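Local coordinates for NOL1/NOP2/sun family protein (Enterococcus faecium, PDB 3M4X) that probably methylates a cytosine of ribosomal RNA at carbon 5, with S-adenosylmethionine as the likely methyl donor, at residues 62-65 with 71-74; 88-93 with 120-125. All coordinates share one frame; numbering follows the deposited sequence.

Contact 1 of 2, residues 62-65 with 71-74; sequences QPAP and FLGT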
loop_
_atom_site.group_PDB
_atom_site.type_symbol
_atom_site.label_atom_id
_atom_site.label_comp_id
_atom_site.label_asym_id
_atom_site.label_seq_id
_atom_site.Cartn_x
_atom_site.Cartn_y
_atom_site.Cartn_z
ATOM N N GLN A 62 -3.631 21.961 0.867
ATOM C CA GLN A 62 -4.485 21.811 -0.303
ATOM C C GLN A 62 -4.713 20.343 -0.673
ATOM O O GLN A 62 -3.795 19.522 -0.630
ATOM C CB GLN A 62 -3.894 22.563 -1.500
ATOM C CG GLN A 62 -3.640 24.049 -1.249
ATOM C CD GLN A 62 -3.122 24.780 -2.486
ATOM O OE1 GLN A 62 -2.891 24.172 -3.538
ATOM N NE2 GLN A 62 -2.944 26.096 -2.363
ATOM N N PRO A 63 -5.943 20.021 -1.074
ATOM C CA PRO A 63 -6.305 18.646 -1.424
ATOM C C PRO A 63 -5.524 18.186 -2.652
ATOM O O PRO A 63 -5.218 19.012 -3.513
ATOM C CB PRO A 63 -7.791 18.756 -1.765
ATOM C CG PRO A 63 -7.937 20.193 -2.264
ATOM C CD PRO A 63 -7.015 20.989 -1.377
ATOM N N ALA A 64 -5.192 16.900 -2.721
ATOM C CA ALA A 64 -4.594 16.335 -3.931
ATOM C C ALA A 64 -5.670 16.022 -4.974
ATOM O O ALA A 64 -6.802 15.692 -4.624
ATOM C CB ALA A 64 -3.801 15.089 -3.595
ATOM N N PRO A 65 -5.312 16.095 -6.263
ATOM C CA PRO A 65 -6.283 15.945 -7.355
ATOM C C PRO A 65 -6.841 14.533 -7.508
ATOM O O PRO A 65 -7.973 14.379 -7.964
ATOM C CB PRO A 65 -5.467 16.287 -8.617
ATOM C CG PRO A 65 -4.147 16.772 -8.147
ATOM C CD PRO A 65 -3.937 16.248 -6.763
ATOM N N PHE A 71 -3.505 15.032 0.109
ATOM C CA PHE A 71 -3.145 16.421 0.323
ATOM C C PHE A 71 -1.855 16.684 -0.437
ATOM O O PHE A 71 -1.012 15.796 -0.569
ATOM C CB PHE A 71 -2.869 16.677 1.810
ATOM C CG PHE A 71 -4.097 16.696 2.669
ATOM C CD1 PHE A 71 -4.241 15.791 3.708
ATOM C CD2 PHE A 71 -5.100 17.624 2.447
ATOM C CE1 PHE A 71 -5.367 15.810 4.511
ATOM C CE2 PHE A 71 -6.231 17.652 3.245
ATOM C CZ PHE A 71 -6.367 16.742 4.283
ATOM N N LEU A 72 -1.678 17.911 -0.906
ATOM C CA LEU A 72 -0.398 18.300 -1.477
ATOM C C LEU A 72 0.545 18.689 -0.349
ATOM O O LEU A 72 0.195 19.490 0.526
ATOM C CB LEU A 72 -0.563 19.469 -2.444
ATOM C CG LEU A 72 -1.380 19.135 -3.690
ATOM C CD1 LEU A 72 -1.327 20.308 -4.674
ATOM C CD2 LEU A 72 -0.877 17.853 -4.342
ATOM N N GLY A 73 1.740 18.121 -0.361
ATOM C CA GLY A 73 2.731 18.496 0.622
ATOM C C GLY A 73 3.661 17.365 0.995
ATOM O O GLY A 73 3.671 16.323 0.358
ATOM N N THR A 74 4.444 17.590 2.040
ATOM C CA THR A 74 5.461 16.654 2.474
ATOM C C THR A 74 5.181 16.201 3.906
ATOM O O THR A 74 4.451 16.865 4.646
ATOM C CB THR A 74 6.852 17.309 2.425
ATOM O OG1 THR A 74 6.881 18.436 3.315
ATOM C CG2 THR A 74 7.155 17.788 1.024
#
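Gln62 and Leu72 are joined through the backbone: Leu72 N donates to Gln62 O at 2.7 Å, a short bond that is nearly straight at both ends (171° at the hydrogen, and also 171° at the acceptor). The same oxygen has a second neighbour, Phe71 CA at 3.3 Å, whose CA-H makes a weaker, more bent contact. With the backbone bond between Ala64 and Gly70 on the other side, Pro63 and Phe71 form a single antiparallel bridge of the non-hydrogen-bonded kind, their CA atoms 4.2 Å apart. Proline suits this position, because the bonds that frame the pair come from the residues on either side of it and its missing N-H is not needed.

Apolar contacts surround the bridge. Leu72 lays its side chain along the extended chain 62-64 and as far as the ring of Pro65. Its CG stands anti to the carbonyl carbon (chi1 -65°), which carries the CD2 branch to Ala64 CB at 4.1 Å and to Pro65 CD at 4.2 Å, while CG itself rests 3.8 Å from Pro63 O. Ala64 is small enough for its methyl to lie against the strand backbone, 3.7 Å from Phe71 N. Phe71 turns its ring off to the other side, and its CD2 lies 3.8 Å from Gln62 O, which is close to the ring plane. The exposed Gln62 amide reaches outward, its OE1 merely skirting Leu72 CD1.

The bridge lays 62-65 along one edge of strand 70-72. Strand 39-41 takes the other edge, where Phe71 bonds to Phe40. Beyond the contact, the Phe71 ring packs on Leu50 and Val53 and meets the Trp42 ring, tying this loop and strand to helix 49-56.

Contact 2 of 2, residues 88-93 with 120-125; sequences YSQEPS and STQLAA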
loop_
_atom_site.group_PDB
_atom_site.type_symbol
_atom_site.label_atom_id
_atom_site.label_comp_id
_atom_site.label_asym_id
_atom_site.label_seq_id
_atom_site.Cartn_x
_atom_site.Cartn_y
_atom_site.Cartn_z
ATOM N N TYR A 88 0.726 8.879 4.924
ATOM C CA TYR A 88 1.538 8.100 4.005
ATOM C C TYR A 88 1.928 9.031 2.869
ATOM O O TYR A 88 1.059 9.579 2.186
ATOM C CB TYR A 88 0.748 6.908 3.449
ATOM C CG TYR A 88 1.637 5.825 2.906
ATOM C CD1 TYR A 88 1.984 4.736 3.693
ATOM C CD2 TYR A 88 2.157 5.899 1.610
ATOM C CE1 TYR A 88 2.812 3.748 3.212
ATOM C CE2 TYR A 88 2.989 4.909 1.122
ATOM C CZ TYR A 88 3.315 3.840 1.932
ATOM O OH TYR A 88 4.140 2.845 1.473
ATOM N N SER A 89 3.221 9.244 2.679
ATOM C CA SER A 89 3.651 10.095 1.572
ATOM C C SER A 89 3.625 9.308 0.267
ATOM O O SER A 89 4.074 8.168 0.205
ATOM C CB SER A 89 5.021 10.735 1.829
ATOM O OG SER A 89 6.018 9.758 2.038
ATOM N N GLN A 90 3.058 9.929 -0.761
ATOM C CA GLN A 90 2.845 9.294 -2.055
ATOM C C GLN A 90 2.749 10.395 -3.100
ATOM O O GLN A 90 2.067 11.401 -2.881
ATOM C CB GLN A 90 1.547 8.489 -2.036
ATOM C CG GLN A 90 1.316 7.694 -3.296
ATOM C CD GLN A 90 0.012 6.940 -3.290
ATOM O OE1 GLN A 90 -0.924 7.289 -2.565
ATOM N NE2 GLN A 90 -0.065 5.899 -4.107
ATOM N N GLU A 91 3.434 10.237 -4.228
ATOM C CA GLU A 91 3.423 11.306 -5.221
ATOM C C GLU A 91 2.039 11.387 -5.855
ATOM O O GLU A 91 1.385 10.370 -6.049
ATOM C CB GLU A 91 4.534 11.123 -6.252
ATOM C CG GLU A 91 4.152 10.329 -7.473
ATOM C CD GLU A 91 3.712 11.205 -8.629
ATOM O OE1 GLU A 91 3.641 12.452 -8.482
ATOM O OE2 GLU A 91 3.439 10.629 -9.693
ATOM N N PRO A 92 1.567 12.610 -6.121
ATOM C CA PRO A 92 0.192 12.891 -6.553
ATOM C C PRO A 92 -0.369 12.090 -7.725
ATOM O O PRO A 92 -1.524 11.661 -7.636
ATOM C CB PRO A 92 0.233 14.387 -6.862
ATOM C CG PRO A 92 1.183 14.896 -5.830
ATOM C CD PRO A 92 2.259 13.844 -5.708
ATOM N N SER A 93 0.388 11.879 -8.791
ATOM C CA SER A 93 -0.165 11.107 -9.896
ATOM C C SER A 93 -0.220 9.613 -9.577
ATOM O O SER A 93 -1.087 8.895 -10.071
ATOM C CB SER A 93 0.565 11.385 -11.221
ATOM O OG SER A 93 1.760 10.641 -11.346
ATOM N N SER A 120 -1.032 -0.344 -1.894
ATOM C CA SER A 120 -1.640 -1.353 -1.036
ATOM C C SER A 120 -2.338 -0.601 0.054
ATOM O O SER A 120 -3.390 -0.989 0.550
ATOM C CB SER A 120 -0.590 -2.257 -0.386
ATOM O OG SER A 120 0.359 -2.695 -1.323
ATOM N N THR A 121 -1.708 0.497 0.415
ATOM C CA THR A 121 -2.094 1.272 1.565
ATOM C C THR A 121 -3.392 2.027 1.247
ATOM O O THR A 121 -4.276 2.121 2.089
ATOM C CB THR A 121 -0.881 2.153 1.978
ATOM O OG1 THR A 121 -0.412 1.757 3.278
ATOM C CG2 THR A 121 -1.196 3.611 1.917
ATOM N N GLN A 122 -3.560 2.491 0.008
ATOM C CA GLN A 122 -4.868 3.049 -0.345
ATOM C C GLN A 122 -5.957 1.977 -0.519
ATOM O O GLN A 122 -7.135 2.223 -0.233
ATOM C CB GLN A 122 -4.830 4.090 -1.504
ATOM C CG GLN A 122 -4.104 3.700 -2.749
ATOM C CD GLN A 122 -3.672 4.905 -3.626
ATOM O OE1 GLN A 122 -2.643 4.831 -4.313
ATOM N NE2 GLN A 122 -4.469 5.998 -3.625
ATOM N N LEU A 123 -5.568 0.782 -0.941
ATOM C CA LEU A 123 -6.533 -0.315 -1.060
ATOM C C LEU A 123 -7.071 -0.697 0.308
ATOM O O LEU A 123 -8.273 -0.883 0.506
ATOM C CB LEU A 123 -5.873 -1.539 -1.697
ATOM C CG LEU A 123 -5.389 -1.407 -3.148
ATOM C CD1 LEU A 123 -4.563 -2.634 -3.542
ATOM C CD2 LEU A 123 -6.572 -1.231 -4.089
ATOM N N ALA A 124 -6.161 -0.841 1.254
ATOM C CA ALA A 124 -6.526 -1.201 2.602
ATOM C C ALA A 124 -7.449 -0.144 3.217
ATOM O O ALA A 124 -8.382 -0.484 3.946
ATOM C CB ALA A 124 -5.286 -1.373 3.431
ATOM N N ALA A 125 -7.198 1.130 2.926
ATOM C CA ALA A 125 -8.062 2.194 3.445
ATOM C C ALA A 125 -9.450 1.996 2.873
ATOM O O ALA A 125 -10.447 2.214 3.554
ATOM C CB ALA A 125 -7.515 3.602 3.078
#
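Tyr88 and Thr121 make the close apolar part of this contact. Thr121 sets its CG2 methyl over one face of the Tyr88 ring, a CH-pi interaction with the carbon 3.9 Å from the ring centroid and 19° off the normal. It leans toward the CG side of the ring, where CG2 to Tyr88 CG is 3.7 Å. Tyrosine offers the methyl a flat face, and a beta-branched threonine suits this turn of helix, since one branch covers that face while OG1 lies by CD1 and CE1.

Beside it, two glutamines meet at about a right angle. Gln90, extended with CG anti to the backbone N (chi1 -175°), sends NE2 to Gln122 OE1 at 2.8 Å. The acceptor lies in the plane of the Gln90 amide, but the donor stands well above the Gln122 carbonyl plane. Glutamine carries both a donor and an acceptor, so buried Gln90 can also take Arg41 NE on OE1, fixing which way its amide is turned.

The rest is looser. Even the nearest CA atoms, those of Tyr88 and Thr121, are 8.1 Å apart, and Ser89 turns to the exposed side. Past Gln90 the chain diverges from the helix.

Strand 88-89 and the loop after it thus rest, through Tyr88 and Gln90, on helix 118-127 of the Rossmann-like methyltransferase domain, with Arg41 of strand 39-41 touching both, Met95 of helix 95-101 against Gln90, and helix 140-153 against Tyr88.

How the contacts relate
The two contacts involve the outer strands of one three-stranded antiparallel sheet, ordered 70-72, 39-41, 88-89. Contact 1 extends its edge with a loop near the surface, about 18 Å from the centre of the chain; contact 2 packs side chains against a helix of the methyltransferase domain, about 6 Å from that centre. Their own centres are about 12 Å apart, yet they touch directly where Leu72 CD2 packs on Pro92 CG at 3.9 Å. Helix 118-127 begins within the Ala-Pro-Gly-Gly-Lys motif, which in this family probably lines the S-adenosylmethionine pocket, so contact 2 probably lies nearer the cofactor region.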